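Local coordinates for protein alcohol dehydrogenase (Thermus sp., PDB 4CPD) that probably catalyses the NAD-dependent, zinc-requiring oxidation of alcohols to aldehydes or ketones, as a member of the medium-chain dehydrogenase family, at residues A[223-228]-A[254-259]; A[236-241]-A[260-265]; A[318-323]-A[340-345]. All blocks are in the same frame, centred on the assembly; numbering follows the deposited sequence.

Contact 1 of 3, residues A[223-228]-A[254-259]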
loop_
_atom_site.group_PDB
_atom_site.type_symbol
_atom_site.label_atom_id
_atom_site.label_comp_id
_atom_site.label_asym_id
_atom_site.label_seq_id
_atom_site.Cartn_x
_atom_site.Cartn_y
_atom_site.Cartn_z
ATOM N N ASN A 223 -2.006 26.944 4.360
ATOM C CA ASN A 223 -2.571 25.602 4.224
ATOM C C ASN A 223 -1.867 24.857 3.092
ATOM O O ASN A 223 -2.053 25.193 1.904
ATOM C CB ASN A 223 -4.086 25.623 3.959
ATOM C CG ASN A 223 -4.748 24.263 4.212
ATOM O OD1 ASN A 223 -4.083 23.220 4.326
ATOM N ND2 ASN A 223 -6.064 24.276 4.320
ATOM N N PRO A 224 -1.071 23.832 3.455
ATOM C CA PRO A 224 -0.291 23.116 2.453
ATOM C C PRO A 224 -1.183 22.346 1.497
ATOM O O PRO A 224 -0.868 22.262 0.307
ATOM C CB PRO A 224 0.599 22.188 3.279
ATOM C CG PRO A 224 -0.066 22.067 4.598
ATOM C CD PRO A 224 -0.908 23.271 4.809
ATOM N N VAL A 225 -2.310 21.845 1.999
ATOM C CA VAL A 225 -3.202 21.043 1.185
ATOM C C VAL A 225 -3.778 21.863 0.042
ATOM O O VAL A 225 -3.763 21.395 -1.090
ATOM C CB VAL A 225 -4.335 20.423 2.018
ATOM C CG1 VAL A 225 -5.313 19.672 1.120
ATOM C CG2 VAL A 225 -3.772 19.496 3.093
ATOM N N ARG A 226 -4.290 23.064 0.352
ATOM C CA ARG A 226 -4.880 23.993 -0.653
ATOM C C ARG A 226 -3.859 24.311 -1.744
ATOM O O ARG A 226 -4.136 24.284 -2.943
ATOM C CB ARG A 226 -5.309 25.300 0.028
ATOM N N ARG A 227 -2.649 24.563 -1.277
ATOM C CA ARG A 227 -1.530 24.971 -2.094
ATOM C C ARG A 227 -1.030 23.833 -3.003
ATOM O O ARG A 227 -0.847 24.001 -4.219
ATOM C CB ARG A 227 -0.455 25.436 -1.111
ATOM C CG ARG A 227 0.826 25.963 -1.702
ATOM C CD ARG A 227 0.680 27.184 -2.608
ATOM N NE ARG A 227 2.028 27.760 -2.703
ATOM C CZ ARG A 227 2.808 27.764 -3.788
ATOM N NH1 ARG A 227 2.372 27.311 -4.960
ATOM N NH2 ARG A 227 4.034 28.274 -3.699
ATOM N N VAL A 228 -0.808 22.671 -2.404
ATOM C CA VAL A 228 -0.400 21.491 -3.146
ATOM C C VAL A 228 -1.430 21.162 -4.231
ATOM O O VAL A 228 -1.101 20.752 -5.349
ATOM C CB VAL A 228 -0.206 20.272 -2.191
ATOM C CG1 VAL A 228 -0.134 18.961 -2.959
ATOM C CG2 VAL A 228 1.061 20.425 -1.348
ATOM N N LEU A 254 -2.489 11.897 3.473
ATOM C CA LEU A 254 -3.680 11.216 2.954
ATOM C C LEU A 254 -4.748 12.166 2.396
ATOM O O LEU A 254 -5.457 11.834 1.451
ATOM C CB LEU A 254 -4.264 10.291 4.018
ATOM C CG LEU A 254 -3.371 9.067 4.246
ATOM C CD1 LEU A 254 -3.718 8.385 5.542
ATOM C CD2 LEU A 254 -3.463 8.055 3.109
ATOM N N GLU A 255 -4.847 13.354 2.968
ATOM C CA GLU A 255 -5.724 14.364 2.423
ATOM C C GLU A 255 -5.139 14.934 1.119
ATOM O O GLU A 255 -5.820 15.101 0.109
ATOM C CB GLU A 255 -5.896 15.467 3.454
ATOM C CG GLU A 255 -7.129 16.321 3.201
ATOM C CD GLU A 255 -7.357 17.371 4.276
ATOM O OE1 GLU A 255 -6.601 17.402 5.278
ATOM O OE2 GLU A 255 -8.316 18.156 4.115
ATOM N N MET A 256 -3.855 15.238 1.169
ATOM C CA MET A 256 -3.151 15.887 0.082
ATOM C C MET A 256 -3.120 15.062 -1.232
ATOM O O MET A 256 -3.355 15.597 -2.321
ATOM C CB MET A 256 -1.749 16.140 0.618
ATOM C CG MET A 256 -0.755 16.844 -0.272
ATOM S SD MET A 256 0.794 16.995 0.654
ATOM C CE MET A 256 0.329 18.015 2.044
ATOM N N VAL A 257 -2.829 13.765 -1.122
ATOM C CA VAL A 257 -2.565 12.929 -2.293
ATOM C C VAL A 257 -3.813 12.894 -3.155
ATOM O O VAL A 257 -4.915 12.933 -2.627
ATOM C CB VAL A 257 -2.141 11.487 -1.887
ATOM C CG1 VAL A 257 -3.299 10.733 -1.251
ATOM C CG2 VAL A 257 -1.582 10.703 -3.073
ATOM N N ARG A 258 -3.641 12.828 -4.478
ATOM C CA ARG A 258 -4.784 12.682 -5.376
ATOM C C ARG A 258 -5.504 11.355 -5.186
ATOM O O ARG A 258 -4.913 10.379 -4.759
ATOM C CB ARG A 258 -4.378 12.814 -6.850
ATOM C CG ARG A 258 -3.644 11.637 -7.482
ATOM C CD ARG A 258 -3.596 11.808 -8.994
ATOM N NE ARG A 258 -2.754 10.825 -9.702
ATOM C CZ ARG A 258 -3.109 9.575 -10.016
ATOM N NH1 ARG A 258 -4.295 9.068 -9.674
ATOM N NH2 ARG A 258 -2.267 8.814 -10.682
ATOM N N PRO A 259 -6.784 11.320 -5.545
ATOM C CA PRO A 259 -7.454 10.050 -5.713
ATOM C C PRO A 259 -6.641 9.132 -6.589
ATOM O O PRO A 259 -6.080 9.568 -7.587
ATOM C CB PRO A 259 -8.764 10.436 -6.422
ATOM C CG PRO A 259 -9.049 11.818 -5.926
ATOM C CD PRO A 259 -7.692 12.456 -5.802
#

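Contact 2 of 3, residues A[236-241]-A[260-265]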
loop_
_atom_site.group_PDB
_atom_site.type_symbol
_atom_site.label_atom_id
_atom_site.label_comp_id
_atom_site.label_asym_id
_atom_site.label_seq_id
_atom_site.Cartn_x
_atom_site.Cartn_y
_atom_site.Cartn_z
ATOM N N GLY A 236 -4.135 16.903 -6.673
ATOM C CA GLY A 236 -3.179 16.445 -5.673
ATOM C C GLY A 236 -2.063 15.771 -6.452
ATOM O O GLY A 236 -2.217 15.445 -7.645
ATOM N N PRO A 237 -0.918 15.566 -5.800
ATOM C CA PRO A 237 0.186 14.847 -6.430
ATOM C C PRO A 237 -0.049 13.312 -6.554
ATOM O O PRO A 237 -0.823 12.701 -5.792
ATOM C CB PRO A 237 1.350 15.145 -5.496
ATOM C CG PRO A 237 0.708 15.295 -4.151
ATOM C CD PRO A 237 -0.664 15.857 -4.382
ATOM N N ASP A 238 0.627 12.700 -7.511
ATOM C CA ASP A 238 0.545 11.268 -7.711
ATOM C C ASP A 238 1.092 10.481 -6.520
ATOM O O ASP A 238 0.554 9.443 -6.158
ATOM C CB ASP A 238 1.323 10.899 -8.966
ATOM C CG ASP A 238 0.782 11.587 -10.190
ATOM O OD1 ASP A 238 -0.244 11.102 -10.712
ATOM O OD2 ASP A 238 1.354 12.625 -10.610
ATOM N N LEU A 239 2.153 11.002 -5.911
ATOM C CA LEU A 239 2.830 10.352 -4.789
ATOM C C LEU A 239 3.127 11.323 -3.649
ATOM O O LEU A 239 3.535 12.445 -3.892
ATOM C CB LEU A 239 4.117 9.733 -5.314
ATOM C CG LEU A 239 5.088 9.133 -4.312
ATOM C CD1 LEU A 239 4.422 8.132 -3.383
ATOM C CD2 LEU A 239 6.216 8.453 -5.065
ATOM N N VAL A 240 2.889 10.910 -2.407
ATOM C CA VAL A 240 3.358 11.670 -1.246
ATOM C C VAL A 240 4.325 10.824 -0.465
ATOM O O VAL A 240 4.006 9.704 -0.102
ATOM C CB VAL A 240 2.238 12.071 -0.291
ATOM C CG1 VAL A 240 2.777 12.902 0.859
ATOM C CG2 VAL A 240 1.210 12.874 -1.029
ATOM N N LEU A 241 5.501 11.372 -0.201
ATOM C CA LEU A 241 6.455 10.758 0.710
ATOM C C LEU A 241 6.412 11.504 2.032
ATOM O O LEU A 241 6.795 12.663 2.072
ATOM C CB LEU A 241 7.869 10.834 0.149
ATOM C CG LEU A 241 8.846 10.149 1.087
ATOM C CD1 LEU A 241 8.959 8.701 0.700
ATOM C CD2 LEU A 241 10.195 10.790 1.031
ATOM N N GLY A 260 -6.556 7.876 -6.180
ATOM C CA GLY A 260 -5.855 6.860 -6.940
ATOM C C GLY A 260 -4.365 6.986 -6.819
ATOM O O GLY A 260 -3.645 6.330 -7.557
ATOM N N GLY A 261 -3.916 7.849 -5.913
ATOM C CA GLY A 261 -2.502 8.049 -5.687
ATOM C C GLY A 261 -1.922 7.122 -4.614
ATOM O O GLY A 261 -2.566 6.180 -4.137
ATOM N N ARG A 262 -0.692 7.420 -4.222
ATOM C CA ARG A 262 0.079 6.539 -3.354
ATOM C C ARG A 262 0.748 7.342 -2.288
ATOM O O ARG A 262 1.278 8.405 -2.574
ATOM C CB ARG A 262 1.156 5.819 -4.154
ATOM C CG ARG A 262 0.609 4.835 -5.166
ATOM C CD ARG A 262 1.491 4.771 -6.383
ATOM N NE ARG A 262 1.037 5.671 -7.449
ATOM C CZ ARG A 262 1.772 6.570 -8.121
ATOM N NH1 ARG A 262 3.070 6.798 -7.885
ATOM N NH2 ARG A 262 1.175 7.252 -9.080
ATOM N N VAL A 263 0.701 6.844 -1.058
ATOM C CA VAL A 263 1.388 7.473 0.036
ATOM C C VAL A 263 2.406 6.507 0.598
ATOM O O VAL A 263 2.114 5.344 0.861
ATOM C CB VAL A 263 0.420 7.876 1.119
ATOM C CG1 VAL A 263 1.166 8.393 2.331
ATOM C CG2 VAL A 263 -0.525 8.933 0.588
ATOM N N SER A 264 3.619 6.999 0.760
ATOM C CA SER A 264 4.733 6.187 1.213
ATOM C C SER A 264 5.212 6.827 2.517
ATOM O O SER A 264 5.912 7.855 2.478
ATOM C CB SER A 264 5.823 6.224 0.148
ATOM O OG SER A 264 6.589 5.070 0.126
ATOM N N ALA A 265 4.831 6.244 3.662
ATOM C CA ALA A 265 5.197 6.792 4.987
ATOM C C ALA A 265 6.503 6.218 5.518
ATOM O O ALA A 265 6.658 5.015 5.662
ATOM C CB ALA A 265 4.110 6.531 5.994
#

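Contact 3 of 3, residues A[318-323]-A[340-345]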
loop_
_atom_site.group_PDB
_atom_site.type_symbol
_atom_site.label_atom_id
_atom_site.label_comp_id
_atom_site.label_asym_id
_atom_site.label_seq_id
_atom_site.Cartn_x
_atom_site.Cartn_y
_atom_site.Cartn_z
ATOM N N SER A 318 26.413 20.094 6.808
ATOM C CA SER A 318 26.748 21.412 7.316
ATOM C C SER A 318 28.005 21.383 8.185
ATOM O O SER A 318 28.724 22.354 8.227
ATOM C CB SER A 318 25.590 21.987 8.117
ATOM O OG SER A 318 25.299 21.157 9.231
ATOM N N HIS A 319 28.256 20.279 8.884
ATOM C CA HIS A 319 29.364 20.190 9.838
ATOM C C HIS A 319 30.131 18.900 9.774
ATOM O O HIS A 319 29.569 17.840 10.002
ATOM C CB HIS A 319 28.843 20.274 11.244
ATOM C CG HIS A 319 28.207 21.577 11.568
ATOM N ND1 HIS A 319 26.966 21.929 11.087
ATOM C CD2 HIS A 319 28.625 22.605 12.338
ATOM C CE1 HIS A 319 26.639 23.115 11.559
ATOM N NE2 HIS A 319 27.622 23.542 12.331
ATOM N N TYR A 320 31.427 18.992 9.498
ATOM C CA TYR A 320 32.334 17.878 9.743
ATOM C C TYR A 320 33.060 18.148 11.078
ATOM O O TYR A 320 33.795 19.125 11.191
ATOM C CB TYR A 320 33.342 17.754 8.621
ATOM C CG TYR A 320 32.808 17.253 7.307
ATOM C CD1 TYR A 320 32.190 18.121 6.412
ATOM C CD2 TYR A 320 32.992 15.930 6.914
ATOM C CE1 TYR A 320 31.741 17.687 5.176
ATOM C CE2 TYR A 320 32.526 15.490 5.685
ATOM C CZ TYR A 320 31.892 16.377 4.831
ATOM O OH TYR A 320 31.425 15.975 3.617
ATOM N N LEU A 321 32.838 17.313 12.084
ATOM C CA LEU A 321 33.468 17.496 13.386
ATOM C C LEU A 321 34.359 16.338 13.699
ATOM O O LEU A 321 34.142 15.261 13.197
ATOM C CB LEU A 321 32.428 17.582 14.489
ATOM C CG LEU A 321 31.319 18.626 14.304
ATOM C CD1 LEU A 321 30.374 18.629 15.498
ATOM C CD2 LEU A 321 31.880 20.023 14.070
ATOM N N PRO A 322 35.387 16.551 14.536
ATOM C CA PRO A 322 36.133 15.393 15.021
ATOM C C PRO A 322 35.279 14.560 15.973
ATOM O O PRO A 322 34.375 15.084 16.609
ATOM C CB PRO A 322 37.351 16.003 15.753
ATOM C CG PRO A 322 37.331 17.453 15.465
ATOM C CD PRO A 322 35.949 17.820 15.029
ATOM N N LEU A 323 35.578 13.275 16.061
ATOM C CA LEU A 323 34.847 12.370 16.920
ATOM C C LEU A 323 34.664 12.930 18.343
ATOM O O LEU A 323 33.576 12.839 18.915
ATOM C CB LEU A 323 35.577 11.018 16.972
ATOM C CG LEU A 323 34.895 9.856 17.714
ATOM C CD1 LEU A 323 33.500 9.606 17.146
ATOM C CD2 LEU A 323 35.725 8.579 17.650
ATOM N N LYS A 340 23.120 18.433 8.789
ATOM C CA LYS A 340 23.641 17.094 8.867
ATOM C C LYS A 340 25.054 17.139 9.390
ATOM O O LYS A 340 25.886 17.895 8.879
ATOM C CB LYS A 340 23.632 16.427 7.497
ATOM C CG LYS A 340 24.092 14.965 7.498
ATOM C CD LYS A 340 23.132 14.046 8.268
ATOM C CE LYS A 340 23.550 12.593 8.168
ATOM N NZ LYS A 340 22.531 11.688 8.736
ATOM N N VAL A 341 25.307 16.313 10.404
ATOM C CA VAL A 341 26.612 16.223 11.036
ATOM C C VAL A 341 27.304 14.923 10.681
ATOM O O VAL A 341 26.735 13.831 10.823
ATOM C CB VAL A 341 26.516 16.299 12.569
ATOM C CG1 VAL A 341 27.916 16.346 13.176
ATOM C CG2 VAL A 341 25.744 17.531 12.997
ATOM N N LEU A 342 28.541 15.049 10.240
ATOM C CA LEU A 342 29.377 13.899 9.963
ATOM C C LEU A 342 30.581 13.956 10.892
ATOM O O LEU A 342 31.174 14.998 11.043
ATOM C CB LEU A 342 29.811 13.941 8.502
ATOM C CG LEU A 342 29.257 12.873 7.600
ATOM C CD1 LEU A 342 27.768 12.741 7.719
ATOM C CD2 LEU A 342 29.650 13.151 6.153
ATOM N N LEU A 343 30.907 12.844 11.535
ATOM C CA LEU A 343 32.010 12.781 12.496
ATOM C C LEU A 343 33.269 12.199 11.830
ATOM O O LEU A 343 33.245 11.098 11.282
ATOM C CB LEU A 343 31.621 11.920 13.695
ATOM C CG LEU A 343 30.868 12.552 14.883
ATOM C CD1 LEU A 343 30.060 13.779 14.514
ATOM C CD2 LEU A 343 29.990 11.497 15.563
ATOM N N VAL A 344 34.369 12.941 11.890
ATOM C CA VAL A 344 35.629 12.468 11.358
ATOM C C VAL A 344 36.338 11.672 12.438
ATOM O O VAL A 344 36.614 12.200 13.506
ATOM C CB VAL A 344 36.551 13.611 10.931
ATOM C CG1 VAL A 344 37.782 13.026 10.240
ATOM C CG2 VAL A 344 35.812 14.579 10.016
ATOM N N VAL A 345 36.606 10.401 12.166
ATOM C CA VAL A 345 37.310 9.549 13.127
ATOM C C VAL A 345 38.748 9.279 12.675
ATOM O O VAL A 345 39.011 8.787 11.557
ATOM C CB VAL A 345 36.493 8.286 13.595
ATOM C CG1 VAL A 345 35.170 8.132 12.867
ATOM C CG2 VAL A 345 37.303 7.000 13.545
#

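Contact 1 of 3, residues A[223-228]-A[254-259]
Met256 reaches from helix 247-256 across to Pro224, Val225 and Val228 of helix 224-231, and its flexible thioether chain carries most of the contact. The closest approach is midway along it, where Val228 CG1 lies 3.5 Å from Met256 CG. The other branch, Val228 CG2, meets the sulfur, Met256 SD, at 4.0 Å; both methyls lie against one side of the methionine chain, and the two side chains cross at about a right angle. Met256 is extended through its first two torsions and bends only at the last (chi3 -62°). That bend sends the methyl group to the start of the facing helix, with Met256 CE 4.4 Å from Pro224 CB and a looser 4.5 Å from Val225 CG2. An unbranched side chain suits this place, because it can run between two helices and still turn its end to fit. The valine and proline opposite offer compact, rigid apolar surfaces. At the margin, the extended chain of the exposed Glu255 brings its carboxylate alongside Val225, Glu255 OE1 4.1 Å from Val225 CG2.

Behind this apolar layer, polar groups fix the helix ends. Asn223 is the N-cap of helix 224-231: its OD1 accepts from Val225 N at 3.2 Å, with the donor 47° out of the amide plane. Proline follows naturally, since the first turn of a helix asks for no amide donor there. At the other helix, Lys284 NZ bonds to the carbonyls of Leu254, Glu255 and Val257, and Arg229 also reaches the Glu255 carbonyl. The two helices lie against the Rossmann-type nucleotide-binding sheet: Pro224 and Val228 pack on Ile199 of strand 195-200 and Ile217 of strand 215-218, whereas Leu254 touches strand 286-290 at the sheet's other edge and strand 273-277 outside it.

Contact 2 of 3, residues A[236-241]-A[260-265]
Asp238 O and Arg262 N open a ladder of three hydrogen bonds that joins strands 239-242 and 262-265 in parallel. Arg262 N gives to Asp238 O at 3.1 Å, Val240 N gives to Arg262 O at 3.0 Å, and Ser264 N gives to Val240 O at 2.9 Å. Val240 thus uses both its N-H and its carbonyl on this neighbour, while Leu239 and Leu241, alternating with it, bond on the other side to strand 171-175.

Asp238 O has a second role. The guanidinium of Arg262, folded back by bends at chi2 and chi3, lies flat over it, with the oxygen 3.6 Å from the plane and over its centre. Arg262 NH1 is satisfied elsewhere, by Gly164 O. The Asp238 carboxylate does not form a salt bridge to Arg262: OD1 pairs with Arg258 NE and OD2 accepts from Ser171 N. Ser264 OG bonds to Gly160 O, so a small polar side chain is accommodated in a buried place, its CB 4.0 Å from Leu241 CD1. Gly261 suits its place because it has no side chain, and the position where one would begin lies hard against Asp238 O, 3.4 Å from Gly261 CA.

On the face of the sheet opposite Leu239, Leu241, Arg262 and Ser264, beta-branched Val240 and Val263 pack together, CB of the former 4.3 Å from CG2 of the latter. The pair belongs to a beta-alpha-beta unit of the Rossmann fold, whose connecting helix 247-256 covers these valines through Ala253; strand 171-175 flanks one side and strand 286-290 the other.

Contact 3 of 3, residues A[318-323]-A[340-345]
Tyr320 and Leu342 lie side by side because the tyrosine's first torsion (chi1 -71°) sets CG anti to the carbonyl carbon and lays the ring along its neighbour, CE2 3.7 Å from Leu342 CD2. On the same face of the sheet Val344, with CG2 beside its backbone N, brings that methyl near the plane of the ring at its edge. The residues belong to a beta-alpha-beta unit, strand 319-322, helix 326-334 and strand 341-344, by which the C-terminal part of the chain completes the sheet of the catalytic domain. The strands run parallel, their short axes 32° apart.

On the other face Leu321 CD1 meets Val341 CG1 at 4.1 Å, and Leu343 continues the apolar row. Branched side chains suit these three positions, filling them without polar atoms that would need partners; His319, at the start of the row, has its ring nitrogen ND1 paired with Ser318 OG. Four main backbone bonds tie the strands: Leu342 N to His319 O, Leu321 N to Leu342 O, Val344 N to Leu321 O at 2.7 Å, and Leu323 N to Val344 O. Pro322, lacking an N-H, is well placed, since its nitrogen faces away from 341-344.

At the start, Lys340 O accepts from Ser318 N at 3.1 Å and, weakly, from His319 N. Ser318 OG is 2.6 Å from His319 ND1, in the plane of the imidazole, a hydrogen bond in which either could be the donor. The Lys340 side chain leads elsewhere, to a salt bridge with Glu60 and a bond to Ile37 O, beside the zinc ligand Cys38. Strand 28-37 pairs antiparallel with the far edge of 341-344. At the other end, Leu323 and Val345 point the same way, Leu323 CD2 resting 4.1 Å from Val345 CB.

Contacts 1 and 2 are neighbours in the nucleotide-binding domain, their centres 10 Å apart and their segments alternating along the chain. They meet where Arg258 N lies 3.1 Å from Pro237 O, probably a hydrogen bond, and where Val228 CG1 packs 3.5 Å from Pro237 CD. Contact 3 belongs to the catalytic domain, with its centre about 37 Å from that of contact 1 and 34 Å from that of contact 2. The bound NAD lies between the domains: the side chains of Pro224 and Leu241 each come within about 8 Å of it, and that of Lys340 within about 6 Å of both NAD and the zinc ion held by Cys38, His59 and Asp152.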